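Local coordinates for protein clan CA, family C40, NlpC/P60 superfamily cysteine peptidase (PDB 6BIO) that probably acts as a cysteine peptidase of the NlpC/P60 family, a peptidoglycan hydrolase of laterally acquired origin that Trichomonas vaginalis turns against bacteria, at residues D205-I211 with S270-Y275; I223-T227 with F262-Y267; Y34-P39 with E60-A64. One frame throughout, in Å; residues are numbered along the deposited sequence.

Contact 1: residues D205-I211 with S270-Y275; sequences DLHGQLI and STIRRY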
loop_
_atom_site.group_PDB
_atom_site.type_symbol
_atom_site.label_atom_id
_atom_site.label_comp_id
_atom_site.label_asym_id
_atom_site.label_seq_id
_atom_site.Cartn_x
_atom_site.Cartn_y
_atom_site.Cartn_z
ATOM N N ASP A 205 -10.887 -6.947 10.348
ATOM C CA ASP A 205 -11.001 -8.153 11.179
ATOM C C ASP A 205 -11.274 -9.414 10.387
ATOM O O ASP A 205 -11.136 -10.509 10.943
ATOM C CB ASP A 205 -12.161 -7.935 12.155
ATOM C CG ASP A 205 -12.384 -9.096 13.125
ATOM O OD1 ASP A 205 -11.502 -9.320 13.987
ATOM O OD2 ASP A 205 -13.493 -9.688 13.023
ATOM N N LEU A 206 -11.736 -9.298 9.141
ATOM C CA LEU A 206 -12.284 -10.424 8.381
ATOM C C LEU A 206 -11.349 -10.916 7.301
ATOM O O LEU A 206 -11.694 -11.872 6.586
ATOM C CB LEU A 206 -13.627 -10.041 7.745
ATOM C CG LEU A 206 -14.710 -9.544 8.694
ATOM C CD1 LEU A 206 -15.925 -9.179 7.905
ATOM C CD2 LEU A 206 -15.051 -10.614 9.740
ATOM N N HIS A 207 -10.187 -10.273 7.139
ATOM C CA HIS A 207 -9.265 -10.604 6.048
ATOM C C HIS A 207 -7.849 -10.633 6.577
ATOM O O HIS A 207 -7.587 -10.287 7.718
ATOM C CB HIS A 207 -9.424 -9.634 4.860
ATOM C CG HIS A 207 -10.835 -9.546 4.372
ATOM N ND1 HIS A 207 -11.398 -10.503 3.549
ATOM C CD2 HIS A 207 -11.814 -8.650 4.635
ATOM C CE1 HIS A 207 -12.664 -10.187 3.325
ATOM N NE2 HIS A 207 -12.937 -9.061 3.967
ATOM N N GLY A 208 -6.916 -10.969 5.700
ATOM C CA GLY A 208 -5.552 -11.235 6.089
ATOM C C GLY A 208 -5.413 -12.618 6.690
ATOM O O GLY A 208 -6.381 -13.260 7.082
ATOM N N GLN A 209 -4.173 -13.058 6.821
ATOM C CA GLN A 209 -3.920 -14.375 7.374
ATOM C C GLN A 209 -4.220 -14.337 8.869
ATOM O O GLN A 209 -3.740 -13.475 9.598
ATOM C CB GLN A 209 -2.452 -14.747 7.126
ATOM C CG GLN A 209 -1.991 -16.090 7.725
ATOM C CD GLN A 209 -0.467 -16.226 7.656
ATOM O OE1 GLN A 209 0.222 -15.419 7.016
ATOM N NE2 GLN A 209 0.061 -17.226 8.337
ATOM N N LEU A 210 -4.973 -15.304 9.349
ATOM C CA LEU A 210 -5.353 -15.353 10.755
ATOM C C LEU A 210 -4.226 -15.943 11.590
ATOM O O LEU A 210 -3.776 -17.061 11.330
ATOM C CB LEU A 210 -6.612 -16.205 10.895
ATOM C CG LEU A 210 -7.242 -16.299 12.280
ATOM C CD1 LEU A 210 -7.667 -14.934 12.757
ATOM C CD2 LEU A 210 -8.440 -17.252 12.283
ATOM N N ILE A 211 -3.758 -15.195 12.580
ATOM C CA ILE A 211 -2.712 -15.640 13.494
ATOM C C ILE A 211 -3.434 -16.057 14.782
ATOM O O ILE A 211 -3.833 -15.216 15.584
ATOM C CB ILE A 211 -1.671 -14.541 13.759
ATOM C CG1 ILE A 211 -1.116 -13.952 12.441
ATOM C CG2 ILE A 211 -0.539 -15.105 14.630
ATOM C CD1 ILE A 211 -0.406 -14.957 11.568
ATOM N N SER A 270 -10.251 -9.488 19.125
ATOM C CA SER A 270 -11.094 -10.270 18.203
ATOM C C SER A 270 -10.207 -11.182 17.369
ATOM O O SER A 270 -10.231 -12.394 17.548
ATOM C CB SER A 270 -11.928 -9.352 17.327
ATOM O OG SER A 270 -12.615 -10.093 16.378
ATOM N N THR A 271 -9.410 -10.620 16.455
ATOM C CA THR A 271 -8.446 -11.424 15.713
ATOM C C THR A 271 -7.130 -10.680 15.559
ATOM O O THR A 271 -7.048 -9.455 15.689
ATOM C CB THR A 271 -8.952 -11.890 14.305
ATOM O OG1 THR A 271 -9.088 -10.797 13.418
ATOM C CG2 THR A 271 -10.256 -12.691 14.387
ATOM N N ILE A 272 -6.097 -11.461 15.284
ATOM C CA ILE A 272 -4.783 -10.987 14.847
ATOM C C ILE A 272 -4.654 -11.365 13.382
ATOM O O ILE A 272 -4.814 -12.541 13.021
ATOM C CB ILE A 272 -3.660 -11.623 15.683
ATOM C CG1 ILE A 272 -3.870 -11.325 17.191
ATOM C CG2 ILE A 272 -2.303 -11.110 15.176
ATOM C CD1 ILE A 272 -2.991 -12.163 18.071
ATOM N N ARG A 273 -4.366 -10.370 12.533
ATOM C CA ARG A 273 -4.385 -10.571 11.095
ATOM C C ARG A 273 -3.074 -10.092 10.482
ATOM O O ARG A 273 -2.584 -8.991 10.796
ATOM C CB ARG A 273 -5.531 -9.799 10.437
ATOM C CG ARG A 273 -6.918 -10.249 10.830
ATOM C CD ARG A 273 -7.192 -11.658 10.425
ATOM N NE ARG A 273 -8.593 -12.011 10.614
ATOM C CZ ARG A 273 -9.227 -12.965 9.947
ATOM N NH1 ARG A 273 -8.618 -13.628 8.982
ATOM N NH2 ARG A 273 -10.514 -13.219 10.234
ATOM N N ARG A 274 -2.536 -10.908 9.584
ATOM C CA ARG A 274 -1.247 -10.667 8.934
ATOM C C ARG A 274 -1.511 -10.399 7.453
ATOM O O ARG A 274 -1.887 -11.303 6.694
ATOM C CB ARG A 274 -0.335 -11.875 9.134
ATOM C CG ARG A 274 1.000 -11.734 8.419
ATOM C CD ARG A 274 2.015 -12.765 8.893
ATOM N NE ARG A 274 2.212 -12.643 10.339
ATOM C CZ ARG A 274 2.732 -13.573 11.127
ATOM N NH1 ARG A 274 3.192 -14.721 10.630
ATOM N NH2 ARG A 274 2.809 -13.348 12.437
ATOM N N TYR A 275 -1.361 -9.142 7.064
ATOM C CA TYR A 275 -1.609 -8.713 5.698
ATOM C C TYR A 275 -0.349 -8.688 4.854
ATOM O O TYR A 275 -0.439 -8.486 3.642
ATOM C CB TYR A 275 -2.276 -7.337 5.692
ATOM C CG TYR A 275 -3.753 -7.375 5.985
ATOM C CD1 TYR A 275 -4.236 -7.406 7.278
ATOM C CD2 TYR A 275 -4.664 -7.344 4.948
ATOM C CE1 TYR A 275 -5.613 -7.415 7.516
ATOM C CE2 TYR A 275 -6.036 -7.363 5.187
ATOM C CZ TYR A 275 -6.494 -7.400 6.471
ATOM O OH TYR A 275 -7.860 -7.328 6.670
#
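A short antiparallel strand pairing, extended by a side-chain network, joins 205-211 to 270-275 at one edge of the six-stranded sheet of the NlpC/P60 domain. Gln209 and Arg274 form the hydrogen-bonded pair, and next along, Ile211 N reaches Ile272 O at 2.9 Å in an almost straight bond (177°). Arg273 folds back over the loop before the strand, its chain bent at chi2 (-63°), which lets NH1 bond Gly208 O at 3.0 Å, while NH2 bonds Asp205 O weakly. The single N-H of NE is shared between Asp205 O, weakly, and Thr271 OG1 at 3.1 Å, and with the NH1 bond helps set the group's rotation. The guanidinium is sandwiched: Leu210 CD1 sits over the centre of one face, His207 N over the other. Gly208 CA rests on the face of the Tyr275 ring, 3.9 Å from its centroid. At the far end Ser270 OG donates to Asp205 OD1 at 2.7 Å, on the syn side but 30° out of the carboxylate plane. Ile211 CD1 lies over the Arg274 guanidinium, whose NH2 forms a salt bridge with Asp221. Strand 269-274 thus runs between edge strand 209-210 and strand 222-225, whose Thr224 OG1 is also hydrogen-bonded to Asp205 OD1.

Contact 2: residues I223-T227 with F262-Y267; sequences ITFRT and FYKYPY
Phe225 presents one ring face to the edge of Tyr265, a T-shaped pair with centroids 4.7 Å apart and planes at 71°. It is part of a small aromatic cluster that packs the loop between strands 256-261 and 269-274 against strand 222-225 in the antiparallel sheet of the NlpC/P60 domain. Tyr265 CE2 stands over the middle of the Phe225 ring, and its neighbour CD2 comes to 3.5 Å from Phe225 CE1. The loop starts with a type I turn from Phe262 to Tyr265, closed by Tyr265 N bonding to Phe262 O, and both aromatic residues at the ends of this turn send their rings to the strand. With CG anti to the backbone N (chi1 -175°), Phe262 reaches Ile223, which meets it from the opposite direction. The methyl CD1 of Ile223 lies over the ring centre, 3.8 Å from the centroid and 12° off the normal, a CH-pi contact. The edge of the same Phe262 ring faces Phe225 CE1. The two strand side chains that point into this cluster, Ile223 and Phe225, are two residues apart and so lie on one face of the sheet, while Thr224 between them turns to the other. Phe247 of strand 246-251 adds a further ring, edge-to-face with Tyr265. Farther along, beyond the end of the strand, Thr227 meets Tyr267 at about a right angle: its OG1 bonds to Thr236, while its CB makes a CH-pi contact over the tyrosine face, 4.1 Å from the centroid, and CG2 lies 3.7 Å from Tyr267 CG.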
loop_
_atom_site.group_PDB
_atom_site.type_symbol
_atom_site.label_atom_id
_atom_site.label_comp_id
_atom_site.label_asym_id
_atom_site.label_seq_id
_atom_site.Cartn_x
_atom_site.Cartn_y
_atom_site.Cartn_z
ATOM N N ILE A 223 -4.160 -6.059 15.163
ATOM C CA ILE A 223 -4.947 -6.644 16.240
ATOM C C ILE A 223 -6.249 -5.876 16.310
ATOM O O ILE A 223 -6.229 -4.656 16.489
ATOM C CB ILE A 223 -4.223 -6.515 17.583
ATOM C CG1 ILE A 223 -2.756 -6.946 17.517
ATOM C CG2 ILE A 223 -4.968 -7.289 18.636
ATOM C CD1 ILE A 223 -1.914 -6.243 18.590
ATOM N N THR A 224 -7.380 -6.567 16.137
ATOM C CA THR A 224 -8.675 -5.919 16.293
ATOM C C THR A 224 -9.230 -6.200 17.683
ATOM O O THR A 224 -8.871 -7.196 18.326
ATOM C CB THR A 224 -9.650 -6.381 15.217
ATOM O OG1 THR A 224 -9.815 -7.793 15.329
ATOM C CG2 THR A 224 -9.121 -5.997 13.834
ATOM N N PHE A 225 -10.086 -5.295 18.159
ATOM C CA PHE A 225 -10.600 -5.328 19.515
ATOM C C PHE A 225 -12.083 -4.974 19.523
ATOM O O PHE A 225 -12.591 -4.237 18.671
ATOM C CB PHE A 225 -9.880 -4.319 20.424
ATOM C CG PHE A 225 -8.356 -4.470 20.499
ATOM C CD1 PHE A 225 -7.780 -5.307 21.450
ATOM C CD2 PHE A 225 -7.505 -3.770 19.641
ATOM C CE1 PHE A 225 -6.381 -5.414 21.558
ATOM C CE2 PHE A 225 -6.145 -3.875 19.767
ATOM C CZ PHE A 225 -5.582 -4.692 20.710
ATOM N N ARG A 226 -12.756 -5.469 20.576
ATOM C CA ARG A 226 -14.139 -5.120 20.869
ATOM C C ARG A 226 -14.121 -4.197 22.073
ATOM O O ARG A 226 -13.849 -4.638 23.193
ATOM C CB ARG A 226 -14.971 -6.391 21.118
ATOM C CG ARG A 226 -14.860 -7.367 19.967
ATOM C CD ARG A 226 -15.975 -8.412 20.005
ATOM N NE ARG A 226 -15.862 -9.197 21.225
ATOM C CZ ARG A 226 -15.064 -10.229 21.424
ATOM N NH1 ARG A 226 -14.359 -10.759 20.435
ATOM N NH2 ARG A 226 -15.022 -10.795 22.637
ATOM N N THR A 227 -14.369 -2.906 21.844
ATOM C CA THR A 227 -14.193 -1.895 22.888
ATOM C C THR A 227 -15.469 -1.197 23.308
ATOM O O THR A 227 -15.393 -0.316 24.169
ATOM C CB THR A 227 -13.150 -0.816 22.503
ATOM O OG1 THR A 227 -13.686 0.041 21.494
ATOM C CG2 THR A 227 -11.837 -1.433 22.027
ATOM N N PHE A 262 0.469 -4.133 24.922
ATOM C CA PHE A 262 -0.553 -5.055 24.434
ATOM C C PHE A 262 -1.200 -5.823 25.595
ATOM O O PHE A 262 -2.437 -5.906 25.701
ATOM C CB PHE A 262 0.124 -6.011 23.434
ATOM C CG PHE A 262 -0.797 -6.982 22.722
ATOM C CD1 PHE A 262 -2.191 -6.829 22.661
ATOM C CD2 PHE A 262 -0.224 -8.091 22.079
ATOM C CE1 PHE A 262 -2.984 -7.784 21.964
ATOM C CE2 PHE A 262 -0.995 -9.030 21.390
ATOM C CZ PHE A 262 -2.381 -8.887 21.341
ATOM N N TYR A 263 -0.378 -6.388 26.483
ATOM C CA TYR A 263 -0.915 -7.246 27.534
ATOM C C TYR A 263 -1.768 -6.466 28.528
ATOM O O TYR A 263 -2.736 -7.009 29.052
ATOM C CB TYR A 263 0.235 -7.953 28.245
ATOM C CG TYR A 263 -0.195 -8.851 29.377
ATOM C CD1 TYR A 263 -0.748 -10.097 29.116
ATOM C CD2 TYR A 263 -0.039 -8.460 30.720
ATOM C CE1 TYR A 263 -1.145 -10.931 30.151
ATOM C CE2 TYR A 263 -0.430 -9.277 31.749
ATOM C CZ TYR A 263 -0.987 -10.521 31.460
ATOM O OH TYR A 263 -1.392 -11.370 32.475
ATOM N N LYS A 264 -1.447 -5.195 28.773
ATOM C CA LYS A 264 -2.219 -4.359 29.681
ATOM C C LYS A 264 -3.432 -3.679 29.049
ATOM O O LYS A 264 -4.229 -3.059 29.770
ATOM C CB LYS A 264 -1.333 -3.262 30.266
ATOM C CG LYS A 264 -0.207 -3.785 31.106
ATOM C CD LYS A 264 0.477 -2.640 31.852
ATOM C CE LYS A 264 1.470 -3.138 32.893
ATOM N NZ LYS A 264 2.811 -2.595 32.628
ATOM N N TYR A 265 -3.604 -3.750 27.754
ATOM C CA TYR A 265 -4.734 -3.067 27.143
ATOM C C TYR A 265 -6.027 -3.769 27.570
ATOM O O TYR A 265 -6.168 -4.980 27.328
ATOM C CB TYR A 265 -4.580 -3.102 25.639
ATOM C CG TYR A 265 -5.562 -2.263 24.867
ATOM C CD1 TYR A 265 -5.657 -0.889 25.070
ATOM C CD2 TYR A 265 -6.378 -2.829 23.890
ATOM C CE1 TYR A 265 -6.537 -0.127 24.360
ATOM C CE2 TYR A 265 -7.254 -2.050 23.162
ATOM C CZ TYR A 265 -7.321 -0.709 23.401
ATOM O OH TYR A 265 -8.191 0.047 22.665
ATOM N N PRO A 266 -7.002 -3.070 28.154
ATOM C CA PRO A 266 -8.091 -3.771 28.864
ATOM C C PRO A 266 -9.314 -4.049 28.013
ATOM O O PRO A 266 -10.434 -3.902 28.507
ATOM C CB PRO A 266 -8.424 -2.791 29.995
ATOM C CG PRO A 266 -8.191 -1.496 29.346
ATOM C CD PRO A 266 -6.962 -1.646 28.534
ATOM N N TYR A 267 -9.145 -4.429 26.758
ATOM C CA TYR A 267 -10.266 -4.788 25.912
ATOM C C TYR A 267 -9.954 -6.077 25.180
ATOM O O TYR A 267 -8.790 -6.352 24.871
ATOM C CB TYR A 267 -10.531 -3.697 24.870
ATOM C CG TYR A 267 -10.876 -2.389 25.502
ATOM C CD1 TYR A 267 -12.157 -2.134 25.951
ATOM C CD2 TYR A 267 -9.925 -1.395 25.647
ATOM C CE1 TYR A 267 -12.483 -0.927 26.508
ATOM C CE2 TYR A 267 -10.239 -0.207 26.256
ATOM C CZ TYR A 267 -11.518 0.015 26.682
ATOM O OH TYR A 267 -11.826 1.219 27.256
#

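Contact 3: residues Y34-P39 with E60-A64; sequences YKSSNP and ENGFA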
loop_
_atom_site.group_PDB
_atom_site.type_symbol
_atom_site.label_atom_id
_atom_site.label_comp_id
_atom_site.label_asym_id
_atom_site.label_seq_id
_atom_site.Cartn_x
_atom_site.Cartn_y
_atom_site.Cartn_z
ATOM N N TYR A 34 -16.059 2.101 -6.928
ATOM C CA TYR A 34 -17.011 1.171 -7.511
ATOM C C TYR A 34 -16.283 -0.013 -8.136
ATOM O O TYR A 34 -15.088 0.018 -8.388
ATOM C CB TYR A 34 -17.857 1.875 -8.588
ATOM C CG TYR A 34 -18.601 3.054 -8.070
ATOM C CD1 TYR A 34 -19.832 2.899 -7.474
ATOM C CD2 TYR A 34 -18.058 4.326 -8.143
ATOM C CE1 TYR A 34 -20.525 3.984 -6.978
ATOM C CE2 TYR A 34 -18.748 5.422 -7.655
ATOM C CZ TYR A 34 -19.969 5.242 -7.059
ATOM O OH TYR A 34 -20.682 6.321 -6.579
ATOM N N LYS A 35 -17.025 -1.058 -8.415
ATOM C CA LYS A 35 -16.454 -2.238 -9.022
ATOM C C LYS A 35 -16.682 -2.299 -10.529
ATOM O O LYS A 35 -16.340 -3.308 -11.153
ATOM C CB LYS A 35 -16.993 -3.495 -8.316
ATOM C CG LYS A 35 -16.371 -3.702 -6.912
ATOM C CD LYS A 35 -14.953 -4.237 -7.020
ATOM C CE LYS A 35 -14.206 -4.145 -5.715
ATOM N NZ LYS A 35 -12.892 -4.794 -5.880
ATOM N N SER A 36 -17.211 -1.248 -11.131
ATOM C CA SER A 36 -17.288 -1.144 -12.589
ATOM C C SER A 36 -17.256 0.326 -12.999
ATOM O O SER A 36 -17.431 1.223 -12.175
ATOM C CB SER A 36 -18.539 -1.779 -13.132
ATOM O OG SER A 36 -19.585 -0.910 -13.040
ATOM N N SER A 37 -17.027 0.559 -14.288
ATOM C CA SER A 37 -17.032 1.892 -14.867
ATOM C C SER A 37 -18.418 2.364 -15.269
ATOM O O SER A 37 -18.558 3.448 -15.861
ATOM C CB SER A 37 -16.128 1.943 -16.062
ATOM O OG SER A 37 -16.663 1.158 -17.116
ATOM N N ASN A 38 -19.435 1.564 -14.993
ATOM C CA ASN A 38 -20.831 1.957 -15.179
ATOM C C ASN A 38 -21.617 1.400 -14.004
ATOM O O ASN A 38 -22.420 0.474 -14.138
ATOM C CB ASN A 38 -21.338 1.398 -16.507
ATOM C CG ASN A 38 -22.637 2.000 -16.934
ATOM O OD1 ASN A 38 -23.274 2.777 -16.203
ATOM N ND2 ASN A 38 -23.059 1.643 -18.133
ATOM N N PRO A 39 -21.409 1.957 -12.824
ATOM C CA PRO A 39 -21.887 1.321 -11.603
ATOM C C PRO A 39 -23.304 1.730 -11.289
ATOM O O PRO A 39 -23.840 2.694 -11.833
ATOM C CB PRO A 39 -20.956 1.899 -10.525
ATOM C CG PRO A 39 -20.551 3.242 -11.068
ATOM C CD PRO A 39 -20.481 3.066 -12.551
ATOM N N GLU A 60 -12.127 4.848 -18.238
ATOM C CA GLU A 60 -13.312 4.537 -19.026
ATOM C C GLU A 60 -14.507 5.260 -18.423
ATOM O O GLU A 60 -14.684 5.253 -17.204
ATOM C CB GLU A 60 -13.586 3.021 -19.005
ATOM C CG GLU A 60 -14.616 2.504 -19.932
ATOM C CD GLU A 60 -14.587 0.959 -19.967
ATOM O OE1 GLU A 60 -15.013 0.303 -18.982
ATOM O OE2 GLU A 60 -14.110 0.387 -20.980
ATOM N N ASN A 61 -15.338 5.851 -19.286
ATOM C CA ASN A 61 -16.626 6.408 -18.869
ATOM C C ASN A 61 -16.512 7.377 -17.705
ATOM O O ASN A 61 -17.391 7.441 -16.841
ATOM C CB ASN A 61 -17.601 5.294 -18.511
ATOM C CG ASN A 61 -17.826 4.371 -19.632
ATOM O OD1 ASN A 61 -17.914 4.795 -20.783
ATOM N ND2 ASN A 61 -17.920 3.072 -19.322
ATOM N N GLY A 62 -15.430 8.149 -17.683
ATOM C CA GLY A 62 -15.242 9.132 -16.638
ATOM C C GLY A 62 -14.571 8.623 -15.384
ATOM O O GLY A 62 -14.379 9.404 -14.445
ATOM N N PHE A 63 -14.225 7.344 -15.330
ATOM C CA PHE A 63 -13.573 6.753 -14.175
ATOM C C PHE A 63 -12.144 6.347 -14.494
ATOM O O PHE A 63 -11.819 5.977 -15.623
ATOM C CB PHE A 63 -14.330 5.489 -13.746
ATOM C CG PHE A 63 -15.697 5.744 -13.161
ATOM C CD1 PHE A 63 -15.858 6.023 -11.808
ATOM C CD2 PHE A 63 -16.829 5.653 -13.945
ATOM C CE1 PHE A 63 -17.089 6.229 -11.275
ATOM C CE2 PHE A 63 -18.078 5.889 -13.421
ATOM C CZ PHE A 63 -18.209 6.182 -12.083
ATOM N N ALA A 64 -11.321 6.355 -13.466
ATOM C CA ALA A 64 -10.020 5.713 -13.478
ATOM C C ALA A 64 -10.149 4.335 -12.835
ATOM O O ALA A 64 -10.766 4.200 -11.768
ATOM C CB ALA A 64 -9.000 6.524 -12.678
#
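A beta hairpin tip meets a neighbouring loop: the type I' turn Glu60-Phe63 links strands 53-60 and 63-68, and the loop 34-39 that leaves strand 30-34 lies against it. Ser37 is the polar centre. Its OG, held between the backbone N and the carbonyl carbon (chi1 68°), donates to Glu60 OE1 at 2.6 Å, on the anti side of the carboxylate. The same oxygen accepts from Asn61 ND2 at 3.2 Å, in a bent bond (N-H...O 138°), so two successive turn residues grip one hydroxyl. The Phe63 ring packs against the same loop. Its CD2 lies 3.4 Å from Ser37 O, its CE2 3.8 Å from Pro39 CD and its CE1 3.8 Å from Tyr34 CD2. The two aromatic planes meet obliquely at 75°, and Pro39 CG also touches one face of Tyr34, whose hydroxyl bonds to Leu41 O. Ser36 OG accepts from Asn38 N, an ST turn with Ser37 at its middle. The side chains of Ser37, Glu60 and Phe63 also touch Trp74 of strand 71-76. Backbone bonds Glu60 N to Phe63 O and Phe63 N to Glu60 O close the turn, the pattern of a two-residue beta hairpin.

Contacts 1 and 2 belong to one sheet of the NlpC/P60 domain, where strand 269-274 of contact 1 and strand 222-225 of contact 2 are neighbours. They touch directly, for Thr224 bonds both Asp205 and Ser270. Contact 3 lies apart in another sheet, its centre about 30 Å from that of contact 1 and about 39 Å from that of contact 2. Each sets buried residues beside more open ones: contacts 1 and 3 include exposed residues (Gln209 and Leu210; Glu60 and Asn61), whereas none touching in contact 2 is fully exposed, and Ile223 and Phe225 are buried. Contact 1 combines strand pairing with arginine and carboxylate bonds, contact 2 is aromatic and apolar, and contact 3 couples a polar hairpin tip to a small apolar patch.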